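Local coordinates for protein adhesin (Streptococcus sanguinis SK1 = NCTC 7863, PDB 6VT2) that binds sialylated glycans through two tandem Siglec-like modules, and so probably attaches the bacterium to host sialoglycoproteins, at residues 36-41 and 98-103; 211-216 and 315-320; 298-303 and 311-316. One frame throughout, in Å; residues are numbered along the deposited sequence.

Overall arrangement
Contact 1 lies in the first Siglec-like module and contacts 2 and 3 in the second, with about 86 Å between the centres of contacts 1 and 2. Contact 1 is largely buried and pairs antiparallel strands, with small apolar side chains on one face and mostly charged ones, with Ile39 and Tyr99, on the other. Contacts 2 and 3 are partly buried, adjoin in one sheet and share Ile315 and Phe316. Contact 2 holds the parallel edge strand by backbone bonds and an ion pair; contact 3 is a hairpin, aromatic near the sialic acid and with a serine hydroxyl bridging the segments near the turn. Contacts 1 and 3 hydrogen-bond sialic acid, whereas contact 2 touches it through Phe320.

Contact 1. Residues 36-41 and 98-103; sequences NRVIVR and KYVRAE. With SIA (N-acetyl-alpha-neuraminic acid), chain D; GAL (beta-D-galactopyranose), chain B; SO4 (sulfate ion), chain L.
The carbonyl oxygen of Glu103 is gripped by two backbone N-H groups, Asn36 N at 2.8 Å and Arg37 N at 3.2 Å, which makes a classic beta bulge. Beyond the bulge the strands run antiparallel, with Ile39 opposite Arg101 and Arg41 opposite Tyr99 as hydrogen-bonded pairs. Strand 35-41 is an outermost strand of the mixed sheet in the first Siglec-like module, beside the strand that carries several of the glycan-binding residues. Val38, Val40, Val100 and Ala102 share one face; Val38 CG1 meets Val100 CG1 at 4.1 Å, strand 58-61 packs on both valines of 36-41 and strand 76-83 on Val38. On the other face Arg37 and Glu103 lie alongside, Arg37 CD 3.6 Å from Glu103 OE2, but their charged groups stop short of a salt bridge; Arg37 NH1 donates to a sulfate ion, probably from the crystallisation liquor. Arg41 and Arg101 carry their guanidinium groups at 63°, with Arg41 NH1 3.7 Å from Arg101 NH1. One water accepts from both nitrogens, Ala46 O takes Arg41 NH1, and Arg101 NH2 bonds Thr110 O and forms a salt bridge with Asp47, which probably eases the repulsion. At the glycan end Lys98 bends at its second torsion (chi2 -67°), and its NZ donates to O8 and O9 of the sialic acid, each at 3.0 Å, and to Asn42 and Asp53 O. Tyr99 OH donates to galactose O6 at 2.6 Å and accepts from Lys115 N.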
loop_
_atom_site.group_PDB
_atom_site.type_symbol
_atom_site.label_atom_id
_atom_site.label_comp_id
_atom_site.label_asym_id
_atom_site.label_seq_id
_atom_site.Cartn_x
_atom_site.Cartn_y
_atom_site.Cartn_z
ATOM N N ASN A 36 -57.423 -4.173 11.443
ATOM C CA ASN A 36 -57.946 -4.678 10.207
ATOM C C ASN A 36 -57.538 -3.823 9.022
ATOM O O ASN A 36 -57.505 -4.319 7.909
ATOM C CB ASN A 36 -59.471 -4.789 10.285
ATOM C CG ASN A 36 -59.930 -6.038 10.951
ATOM O OD1 ASN A 36 -59.174 -6.700 11.597
ATOM N ND2 ASN A 36 -61.245 -6.283 10.886
ATOM N N ARG A 37 -57.253 -2.541 9.214
ATOM C CA ARG A 37 -56.875 -1.678 8.088
ATOM C C ARG A 37 -55.799 -0.709 8.559
ATOM O O ARG A 37 -55.868 -0.272 9.640
ATOM C CB ARG A 37 -58.040 -0.818 7.598
ATOM C CG ARG A 37 -59.254 -1.602 7.121
ATOM C CD ARG A 37 -60.412 -0.754 6.702
ATOM N NE ARG A 37 -60.422 0.044 5.496
ATOM C CZ ARG A 37 -59.683 -0.055 4.426
ATOM N NH1 ARG A 37 -59.882 0.830 3.464
ATOM N NH2 ARG A 37 -58.724 -0.939 4.264
ATOM N N VAL A 38 -54.723 -0.614 7.724
ATOM C CA VAL A 38 -53.817 0.615 7.892
ATOM C C VAL A 38 -53.808 1.276 6.506
ATOM O O VAL A 38 -53.632 0.615 5.575
ATOM C CB VAL A 38 -52.430 0.138 8.326
ATOM C CG1 VAL A 38 -51.457 1.303 8.381
ATOM C CG2 VAL A 38 -52.500 -0.583 9.664
ATOM N N ILE A 39 -54.055 2.563 6.465
ATOM C CA ILE A 39 -54.238 3.342 5.227
ATOM C C ILE A 39 -53.212 4.474 5.225
ATOM O O ILE A 39 -53.008 5.042 6.224
ATOM C CB ILE A 39 -55.653 3.970 5.268
ATOM C CG1 ILE A 39 -56.708 2.882 5.153
ATOM C CG2 ILE A 39 -55.852 5.041 4.223
ATOM C CD1 ILE A 39 -58.084 3.352 5.544
ATOM N N VAL A 40 -52.622 4.738 4.073
ATOM C CA VAL A 40 -51.798 5.937 3.869
ATOM C C VAL A 40 -52.563 6.726 2.830
ATOM O O VAL A 40 -52.857 6.172 1.842
ATOM C CB VAL A 40 -50.389 5.606 3.389
ATOM C CG1 VAL A 40 -49.582 6.879 3.228
ATOM C CG2 VAL A 40 -49.720 4.669 4.339
ATOM N N ARG A 41 -52.859 7.980 3.105
ATOM C CA ARG A 41 -53.692 8.697 2.145
ATOM C C ARG A 41 -53.369 10.188 2.119
ATOM O O ARG A 41 -52.820 10.732 3.035
ATOM C CB ARG A 41 -55.175 8.530 2.498
ATOM C CG ARG A 41 -55.532 9.023 3.891
ATOM C CD ARG A 41 -57.036 9.126 4.152
ATOM N NE ARG A 41 -57.585 10.308 3.572
ATOM C CZ ARG A 41 -58.860 10.589 3.557
ATOM N NH1 ARG A 41 -59.714 9.747 4.091
ATOM N NH2 ARG A 41 -59.271 11.718 3.041
ATOM N N LYS A 98 -48.434 13.182 4.255
ATOM C CA LYS A 98 -49.453 12.162 4.015
ATOM C C LYS A 98 -49.883 11.560 5.354
ATOM O O LYS A 98 -49.160 11.541 6.257
ATOM C CB LYS A 98 -48.930 11.108 3.063
ATOM C CG LYS A 98 -48.418 11.640 1.741
ATOM C CD LYS A 98 -49.569 12.204 0.944
ATOM C CE LYS A 98 -48.996 13.123 -0.086
ATOM N NZ LYS A 98 -49.969 13.567 -1.070
ATOM N N TYR A 99 -51.088 11.060 5.346
ATOM C CA TYR A 99 -51.784 10.717 6.589
ATOM C C TYR A 99 -51.935 9.209 6.698
ATOM O O TYR A 99 -52.189 8.524 5.706
ATOM C CB TYR A 99 -53.134 11.393 6.600
ATOM C CG TYR A 99 -52.982 12.866 6.738
ATOM C CD1 TYR A 99 -52.642 13.663 5.682
ATOM C CD2 TYR A 99 -53.080 13.450 7.982
ATOM C CE1 TYR A 99 -52.370 15.024 5.867
ATOM C CE2 TYR A 99 -52.897 14.822 8.186
ATOM C CZ TYR A 99 -52.479 15.586 7.117
ATOM O OH TYR A 99 -52.245 16.892 7.377
ATOM N N VAL A 100 -51.757 8.712 7.912
ATOM C CA VAL A 100 -51.827 7.287 8.194
ATOM C C VAL A 100 -52.989 7.054 9.148
ATOM O O VAL A 100 -53.076 7.684 10.199
ATOM C CB VAL A 100 -50.501 6.757 8.747
ATOM C CG1 VAL A 100 -50.636 5.287 8.960
ATOM C CG2 VAL A 100 -49.341 7.048 7.806
ATOM N N ARG A 101 -53.858 6.108 8.769
ATOM C CA ARG A 101 -54.988 5.780 9.612
ATOM C C ARG A 101 -55.029 4.277 9.835
ATOM O O ARG A 101 -54.560 3.561 9.066
ATOM C CB ARG A 101 -56.310 6.204 8.975
ATOM C CG ARG A 101 -56.350 7.671 8.591
ATOM C CD ARG A 101 -57.708 7.928 7.990
ATOM N NE ARG A 101 -58.733 8.099 8.990
ATOM C CZ ARG A 101 -59.991 8.346 8.702
ATOM N NH1 ARG A 101 -60.384 8.415 7.456
ATOM N NH2 ARG A 101 -60.882 8.531 9.652
ATOM N N ALA A 102 -55.601 3.904 10.948
ATOM C CA ALA A 102 -55.744 2.487 11.203
ATOM C C ALA A 102 -57.112 2.236 11.813
ATOM O O ALA A 102 -57.660 3.097 12.503
ATOM C CB ALA A 102 -54.653 1.966 12.132
ATOM N N GLU A 103 -57.647 1.041 11.560
ATOM C CA GLU A 103 -58.964 0.647 12.063
ATOM C C GLU A 103 -58.889 -0.723 12.700
ATOM O O GLU A 103 -58.256 -1.633 12.146
ATOM C CB GLU A 103 -59.927 0.657 10.914
ATOM C CG GLU A 103 -61.390 0.312 11.345
ATOM C CD GLU A 103 -62.270 0.315 10.117
ATOM O OE1 GLU A 103 -63.080 -0.615 9.968
ATOM O OE2 GLU A 103 -62.107 1.217 9.246
HETATM C C1 SIA D . -47.690 18.775 1.270
HETATM C C2 SIA D . -48.201 19.900 0.271
HETATM C C3 SIA D . -47.142 20.943 -0.105
HETATM C C4 SIA D . -45.985 20.383 -0.934
HETATM C C5 SIA D . -46.518 19.620 -2.155
HETATM C C6 SIA D . -47.605 18.607 -1.711
HETATM C C7 SIA D . -48.351 17.904 -2.875
HETATM C C8 SIA D . -49.567 17.108 -2.334
HETATM C C9 SIA D . -50.082 16.141 -3.394
HETATM C C10 SIA D . -45.097 19.169 -4.122
HETATM C C11 SIA D . -43.962 18.311 -4.679
HETATM N N5 SIA D . -45.450 18.898 -2.843
HETATM O O1A SIA D . -46.861 19.119 2.141
HETATM O O1B SIA D . -48.237 17.652 1.083
HETATM O O4 SIA D . -45.108 21.435 -1.386
HETATM O O6 SIA D . -48.629 19.264 -0.974
HETATM O O7 SIA D . -48.712 18.835 -3.883
HETATM O O8 SIA D . -49.185 16.421 -1.137
HETATM O O9 SIA D . -49.156 15.056 -3.498
HETATM O O10 SIA D . -45.641 20.035 -4.803
HETATM C C1 GAL B . -52.840 20.223 1.618
HETATM C C2 GAL B . -51.592 20.832 0.943
HETATM C C3 GAL B . -50.336 20.046 1.300
HETATM C C4 GAL B . -50.219 19.884 2.822
HETATM C C5 GAL B . -51.502 19.242 3.340
HETATM C C6 GAL B . -51.539 19.045 4.867
HETATM O O2 GAL B . -51.699 20.786 -0.469
HETATM O O3 GAL B . -49.166 20.709 0.827
HETATM O O4 GAL B . -50.023 21.138 3.434
HETATM O O5 GAL B . -52.623 20.064 3.011
HETATM O O6 GAL B . -52.690 18.316 5.270
HETATM S S SO4 L . -57.753 -0.764 1.779
HETATM O O1 SO4 L . -57.471 -0.796 0.379
HETATM O O2 SO4 L . -57.514 0.480 2.294
HETATM O O3 SO4 L . -59.105 -1.166 1.921
HETATM O O4 SO4 L . -56.889 -1.741 2.378
HETATM O O HOH W 1 -59.458 6.800 5.016
#

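Contact 2. Residues 211-216 and 315-320; sequences GRDYIF and IFRIVF
Parallel pairing of the outermost strand 213-217 with strand 314-321 closes one side of the mixed sheet in the second Siglec-like module. The backbone ladder alternates: Arg317 N donates to Arg212 O, Tyr214 N to Arg317 O, Val319 N to Tyr214 O and Phe216 N to Val319 O. Gly211 N donates to Ile315 O at 2.8 Å. Asp213 and Arg317 lie alongside on one face and form a side-on salt bridge: Arg317 NE meets Asp213 OD1 and NH2 meets OD2, both at 2.7 Å. The carboxylate and guanidinium planes are 25° apart, and both oxygens are approached on their syn sides, though from out of the carboxylate plane. A bend at the third torsion of Arg317 (chi3 -61°) swings NE and NH2 over to the acid. The other face is apolar, with Phe216 CD1 3.6 Å from Ile318 CG2 and Tyr214 CE2 4.0 Å from Phe316 CD2; strand 222-229 packs against the latter pair, and Phe320 belongs to the glycan pocket and touches the sialic acid. Two nearly straight bonds to separate oxygens should fix the rotation of both charged groups, so this partly exposed face is tied by charge and the buried one by apolar packing.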
loop_
_atom_site.group_PDB
_atom_site.type_symbol
_atom_site.label_atom_id
_atom_site.label_comp_id
_atom_site.label_asym_id
_atom_site.label_seq_id
_atom_site.Cartn_x
_atom_site.Cartn_y
_atom_site.Cartn_z
ATOM N N GLY A 211 26.488 8.318 -1.468
ATOM C CA GLY A 211 27.726 8.239 -0.713
ATOM C C GLY A 211 28.088 6.861 -0.222
ATOM O O GLY A 211 29.125 6.707 0.425
ATOM N N ARG A 212 27.233 5.868 -0.437
ATOM C CA ARG A 212 27.473 4.558 0.107
ATOM C C ARG A 212 28.570 3.837 -0.668
ATOM O O ARG A 212 28.618 3.857 -1.899
ATOM C CB ARG A 212 26.195 3.727 0.036
ATOM C CG ARG A 212 26.286 2.362 0.634
ATOM C CD ARG A 212 24.898 1.899 1.009
ATOM N NE ARG A 212 24.932 0.535 1.481
ATOM C CZ ARG A 212 23.884 -0.246 1.572
ATOM N NH1 ARG A 212 22.689 0.237 1.246
ATOM N NH2 ARG A 212 24.027 -1.493 1.983
ATOM N N ASP A 213 29.382 3.097 0.067
ATOM C CA ASP A 213 30.378 2.228 -0.515
ATOM C C ASP A 213 29.874 0.808 -0.372
ATOM O O ASP A 213 29.649 0.328 0.739
ATOM C CB ASP A 213 31.709 2.365 0.204
ATOM C CG ASP A 213 32.471 3.579 -0.219
ATOM O OD1 ASP A 213 32.027 4.277 -1.163
ATOM O OD2 ASP A 213 33.515 3.836 0.404
ATOM N N TYR A 214 29.666 0.152 -1.479
ATOM C CA TYR A 214 29.283 -1.250 -1.490
ATOM C C TYR A 214 30.495 -2.109 -1.687
ATOM O O TYR A 214 31.219 -1.931 -2.665
ATOM C CB TYR A 214 28.262 -1.481 -2.588
ATOM C CG TYR A 214 26.965 -0.774 -2.423
ATOM C CD1 TYR A 214 25.892 -1.379 -1.806
ATOM C CD2 TYR A 214 26.783 0.491 -2.987
ATOM C CE1 TYR A 214 24.665 -0.707 -1.762
ATOM C CE2 TYR A 214 25.554 1.144 -2.909
ATOM C CZ TYR A 214 24.543 0.549 -2.261
ATOM O OH TYR A 214 23.317 1.168 -2.194
ATOM N N ILE A 215 30.738 -2.994 -0.737
ATOM C CA ILE A 215 31.943 -3.783 -0.760
ATOM C C ILE A 215 31.676 -5.006 -1.593
ATOM O O ILE A 215 30.695 -5.713 -1.348
ATOM C CB ILE A 215 32.348 -4.201 0.637
ATOM C CG1 ILE A 215 32.766 -3.008 1.434
ATOM C CG2 ILE A 215 33.551 -5.129 0.536
ATOM C CD1 ILE A 215 32.865 -3.347 2.963
ATOM N N PHE A 216 32.576 -5.278 -2.539
ATOM C CA PHE A 216 32.534 -6.487 -3.334
ATOM C C PHE A 216 33.841 -7.195 -3.091
ATOM O O PHE A 216 34.905 -6.640 -3.328
ATOM C CB PHE A 216 32.337 -6.193 -4.822
ATOM C CG PHE A 216 30.925 -5.941 -5.180
ATOM C CD1 PHE A 216 30.209 -4.833 -4.733
ATOM C CD2 PHE A 216 30.289 -6.828 -6.028
ATOM C CE1 PHE A 216 28.874 -4.668 -5.120
ATOM C CE2 PHE A 216 28.961 -6.682 -6.324
ATOM C CZ PHE A 216 28.291 -5.590 -5.909
ATOM N N ILE A 315 26.572 10.219 -6.069
ATOM C CA ILE A 315 27.699 9.268 -6.069
ATOM C C ILE A 315 27.365 8.053 -5.224
ATOM O O ILE A 315 26.744 8.201 -4.285
ATOM C CB ILE A 315 28.931 9.912 -5.415
ATOM C CG1 ILE A 315 29.372 11.069 -6.292
ATOM C CG2 ILE A 315 30.081 8.948 -5.159
ATOM C CD1 ILE A 315 29.804 10.648 -7.611
ATOM N N PHE A 316 27.772 6.898 -5.685
ATOM C CA PHE A 316 27.935 5.702 -4.861
ATOM C C PHE A 316 29.141 4.979 -5.436
ATOM O O PHE A 316 29.612 5.303 -6.530
ATOM C CB PHE A 316 26.706 4.818 -4.805
ATOM C CG PHE A 316 26.415 4.132 -6.046
ATOM C CD1 PHE A 316 25.749 4.749 -7.040
ATOM C CD2 PHE A 316 26.803 2.837 -6.255
ATOM C CE1 PHE A 316 25.492 4.133 -8.246
ATOM C CE2 PHE A 316 26.544 2.209 -7.453
ATOM C CZ PHE A 316 25.855 2.831 -8.442
ATOM N N ARG A 317 29.725 4.085 -4.632
ATOM C CA ARG A 317 30.889 3.368 -5.093
ATOM C C ARG A 317 30.753 1.885 -4.858
ATOM O O ARG A 317 30.069 1.440 -3.960
ATOM C CB ARG A 317 32.183 3.820 -4.371
ATOM C CG ARG A 317 32.340 5.360 -4.361
ATOM C CD ARG A 317 33.720 5.800 -3.961
ATOM N NE ARG A 317 34.043 5.362 -2.633
ATOM C CZ ARG A 317 35.228 5.605 -2.070
ATOM N NH1 ARG A 317 36.155 6.284 -2.736
ATOM N NH2 ARG A 317 35.469 5.161 -0.867
ATOM N N ILE A 318 31.410 1.153 -5.708
ATOM C CA ILE A 318 31.782 -0.225 -5.436
ATOM C C ILE A 318 33.234 -0.190 -5.040
ATOM O O ILE A 318 34.053 0.325 -5.790
ATOM C CB ILE A 318 31.518 -1.131 -6.647
ATOM C CG1 ILE A 318 30.033 -1.363 -6.705
ATOM C CG2 ILE A 318 32.304 -2.469 -6.515
ATOM C CD1 ILE A 318 29.591 -2.057 -7.987
ATOM N N VAL A 319 33.571 -0.826 -3.912
ATOM C CA VAL A 319 34.932 -0.891 -3.401
ATOM C C VAL A 319 35.317 -2.353 -3.302
ATOM O O VAL A 319 34.577 -3.157 -2.747
ATOM C CB VAL A 319 35.089 -0.168 -2.059
ATOM C CG1 VAL A 319 36.491 -0.343 -1.543
ATOM C CG2 VAL A 319 34.751 1.324 -2.302
ATOM N N PHE A 320 36.468 -2.682 -3.842
ATOM C CA PHE A 320 36.920 -4.066 -3.915
ATOM C C PHE A 320 37.578 -4.443 -2.602
ATOM O O PHE A 320 38.294 -3.649 -1.985
ATOM C CB PHE A 320 37.925 -4.289 -5.049
ATOM C CG PHE A 320 37.580 -3.664 -6.365
ATOM C CD1 PHE A 320 36.280 -3.334 -6.740
ATOM C CD2 PHE A 320 38.576 -3.448 -7.255
ATOM C CE1 PHE A 320 36.030 -2.717 -7.968
ATOM C CE2 PHE A 320 38.335 -2.861 -8.475
ATOM C CZ PHE A 320 37.058 -2.487 -8.812
#

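Contact 3. Residues 298-303 and 311-316; sequences TFKVRA and SEAKIF. With SIA (N-acetyl-alpha-neuraminic acid), chain C.
Phe299 and Phe316 are paired across a beta hairpin of the second Siglec-like module, formed by strands 296-305 and 314-321. Two reciprocal pairs of backbone bonds hold the strands: Phe299 with Phe316, and Val301 with Lys314, each residue giving its N-H to the other's carbonyl. The Phe316 N-H comes from above the carbonyl plane of Phe299, with Phe316 N at the longer distance of 3.2 Å from Phe299 O. Nearer the turn, Ser311 N donates to Ala303 O. Ser311 OG, set between its own backbone N and carbonyl carbon (chi1 73°), comes within reach of Ala303 N, accepting from it at 3.0 Å while donating to Glu312 O, so the hydroxyl links both segments.

Among the apolar contacts, the rings of Phe299 and Phe316 are nearly parallel, 8° apart, but slid so far that they barely overlap. Instead Phe299 CB sits over the face of the Phe316 ring as a CH-pi contact, 3.6 Å from its centroid, and Val301 CB approaches that ring at its edge. On the opposite face of the sheet Ile315 CD1 presses on Lys300 CG at a tight 3.5 Å, and Ile315 CG2 touches Thr298 CG2 at 3.7 Å. Lys300 NZ goes on to a salt bridge with Asp243.

Charged and polar ends complete the contact. The guanidinium of Arg302 lays one face over Ala313 N, and its NH1 makes a weak bond to Ser311 O. At the glycan end Thr298 grips both carboxylate oxygens of the sialic acid, its backbone N donating to O1A at 2.8 Å and its OG1 to O1B at 2.7 Å.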
loop_
_atom_site.group_PDB
_atom_site.type_symbol
_atom_site.label_atom_id
_atom_site.label_comp_id
_atom_site.label_asym_id
_atom_site.label_seq_id
_atom_site.Cartn_x
_atom_site.Cartn_y
_atom_site.Cartn_z
ATOM N N THR A 298 33.579 4.593 -8.980
ATOM C CA THR A 298 32.766 5.705 -8.482
ATOM C C THR A 298 31.716 6.038 -9.519
ATOM O O THR A 298 32.050 6.439 -10.639
ATOM C CB THR A 298 33.644 6.908 -8.203
ATOM O OG1 THR A 298 34.718 6.507 -7.316
ATOM C CG2 THR A 298 32.774 8.018 -7.502
ATOM N N PHE A 299 30.477 5.721 -9.196
ATOM C CA PHE A 299 29.345 5.870 -10.080
ATOM C C PHE A 299 28.634 7.175 -9.798
ATOM O O PHE A 299 28.693 7.710 -8.691
ATOM C CB PHE A 299 28.346 4.723 -9.879
ATOM C CG PHE A 299 28.905 3.378 -10.172
ATOM C CD1 PHE A 299 29.541 2.652 -9.179
ATOM C CD2 PHE A 299 28.796 2.826 -11.410
ATOM C CE1 PHE A 299 30.085 1.437 -9.429
ATOM C CE2 PHE A 299 29.281 1.559 -11.653
ATOM C CZ PHE A 299 29.952 0.871 -10.663
ATOM N N LYS A 300 27.867 7.607 -10.787
ATOM C CA LYS A 300 26.973 8.740 -10.641
ATOM C C LYS A 300 25.625 8.262 -11.141
ATOM O O LYS A 300 25.506 7.736 -12.257
ATOM C CB LYS A 300 27.499 9.944 -11.453
ATOM C CG LYS A 300 28.870 10.448 -10.937
ATOM C CD LYS A 300 29.127 11.893 -11.286
ATOM C CE LYS A 300 29.317 12.112 -12.787
ATOM N NZ LYS A 300 29.140 13.556 -13.169
ATOM N N VAL A 301 24.606 8.487 -10.349
ATOM C CA VAL A 301 23.256 8.061 -10.682
ATOM C C VAL A 301 22.337 9.271 -10.565
ATOM O O VAL A 301 22.499 10.114 -9.681
ATOM C CB VAL A 301 22.804 6.878 -9.799
ATOM C CG1 VAL A 301 22.712 7.271 -8.340
ATOM C CG2 VAL A 301 21.557 6.332 -10.345
ATOM N N ARG A 302 21.386 9.335 -11.446
ATOM C CA ARG A 302 20.298 10.300 -11.416
ATOM C C ARG A 302 18.960 9.563 -11.511
ATOM O O ARG A 302 18.875 8.450 -12.046
ATOM C CB ARG A 302 20.374 11.239 -12.603
ATOM C CG ARG A 302 21.590 12.068 -12.701
ATOM C CD ARG A 302 21.619 12.829 -14.046
ATOM N NE ARG A 302 22.826 13.647 -14.166
ATOM C CZ ARG A 302 22.886 14.927 -13.789
ATOM N NH1 ARG A 302 21.799 15.528 -13.281
ATOM N NH2 ARG A 302 23.992 15.590 -13.934
ATOM N N ALA A 303 17.901 10.151 -10.988
ATOM C CA ALA A 303 16.573 9.557 -11.080
ATOM C C ALA A 303 15.623 10.684 -11.468
ATOM O O ALA A 303 15.814 11.834 -11.081
ATOM C CB ALA A 303 16.133 8.872 -9.800
ATOM N N SER A 311 17.040 14.392 -10.566
ATOM C CA SER A 311 17.983 14.672 -9.517
ATOM C C SER A 311 19.349 15.041 -10.086
ATOM O O SER A 311 19.666 14.767 -11.242
ATOM C CB SER A 311 18.150 13.452 -8.633
ATOM O OG SER A 311 18.899 12.442 -9.281
ATOM N N GLU A 312 20.135 15.722 -9.261
ATOM C CA GLU A 312 21.539 15.873 -9.560
ATOM C C GLU A 312 22.185 14.489 -9.598
ATOM O O GLU A 312 21.636 13.504 -9.100
ATOM C CB GLU A 312 22.217 16.743 -8.515
ATOM C CG GLU A 312 21.654 18.149 -8.488
ATOM C CD GLU A 312 22.595 19.127 -7.750
ATOM O OE1 GLU A 312 23.679 18.696 -7.234
ATOM O OE2 GLU A 312 22.262 20.335 -7.736
ATOM N N ALA A 313 23.359 14.433 -10.199
ATOM C CA ALA A 313 24.160 13.220 -10.204
ATOM C C ALA A 313 24.641 12.953 -8.803
ATOM O O ALA A 313 25.229 13.824 -8.180
ATOM C CB ALA A 313 25.344 13.375 -11.142
ATOM N N LYS A 314 24.344 11.760 -8.290
ATOM C CA LYS A 314 24.635 11.376 -6.920
ATOM C C LYS A 314 25.614 10.207 -6.971
ATOM O O LYS A 314 25.453 9.372 -7.780
ATOM C CB LYS A 314 23.349 10.932 -6.239
ATOM C CG LYS A 314 22.251 11.968 -6.346
ATOM C CD LYS A 314 22.485 13.070 -5.403
ATOM C CE LYS A 314 21.486 14.205 -5.520
ATOM N NZ LYS A 314 22.007 15.392 -4.810
ATOM N N ILE A 315 26.572 10.219 -6.069
ATOM C CA ILE A 315 27.699 9.268 -6.069
ATOM C C ILE A 315 27.365 8.053 -5.224
ATOM O O ILE A 315 26.744 8.201 -4.285
ATOM C CB ILE A 315 28.931 9.912 -5.415
ATOM C CG1 ILE A 315 29.372 11.069 -6.292
ATOM C CG2 ILE A 315 30.081 8.948 -5.159
ATOM C CD1 ILE A 315 29.804 10.648 -7.611
ATOM N N PHE A 316 27.772 6.898 -5.685
ATOM C CA PHE A 316 27.935 5.702 -4.861
ATOM C C PHE A 316 29.141 4.979 -5.436
ATOM O O PHE A 316 29.612 5.303 -6.530
ATOM C CB PHE A 316 26.706 4.818 -4.805
ATOM C CG PHE A 316 26.415 4.132 -6.046
ATOM C CD1 PHE A 316 25.749 4.749 -7.040
ATOM C CD2 PHE A 316 26.803 2.837 -6.255
ATOM C CE1 PHE A 316 25.492 4.133 -8.246
ATOM C CE2 PHE A 316 26.544 2.209 -7.453
ATOM C CZ PHE A 316 25.855 2.831 -8.442
HETATM C C1 SIA C . 36.765 5.865 -10.021
HETATM C C2 SIA C . 38.015 6.123 -10.971
HETATM C C3 SIA C . 39.365 5.711 -10.366
HETATM C C4 SIA C . 39.449 4.207 -10.114
HETATM C C5 SIA C . 39.162 3.422 -11.400
HETATM C C6 SIA C . 37.858 3.926 -12.068
HETATM C C7 SIA C . 37.647 3.392 -13.498
HETATM C C8 SIA C . 36.507 4.184 -14.181
HETATM C C9 SIA C . 36.074 3.538 -15.491
HETATM C C10 SIA C . 39.847 1.042 -11.583
HETATM C C11 SIA C . 39.571 -0.396 -11.133
HETATM N N5 SIA C . 39.030 2.000 -11.081
HETATM O O1A SIA C . 35.730 5.470 -10.630
HETATM O O1B SIA C . 36.911 6.099 -8.803
HETATM O O4 SIA C . 40.750 3.801 -9.652
HETATM O O6 SIA C . 37.855 5.347 -12.209
HETATM O O7 SIA C . 38.864 3.456 -14.230
HETATM O O8 SIA C . 35.399 4.345 -13.292
HETATM O O9 SIA C . 35.242 4.444 -16.221
HETATM O O10 SIA C . 40.761 1.305 -12.353
#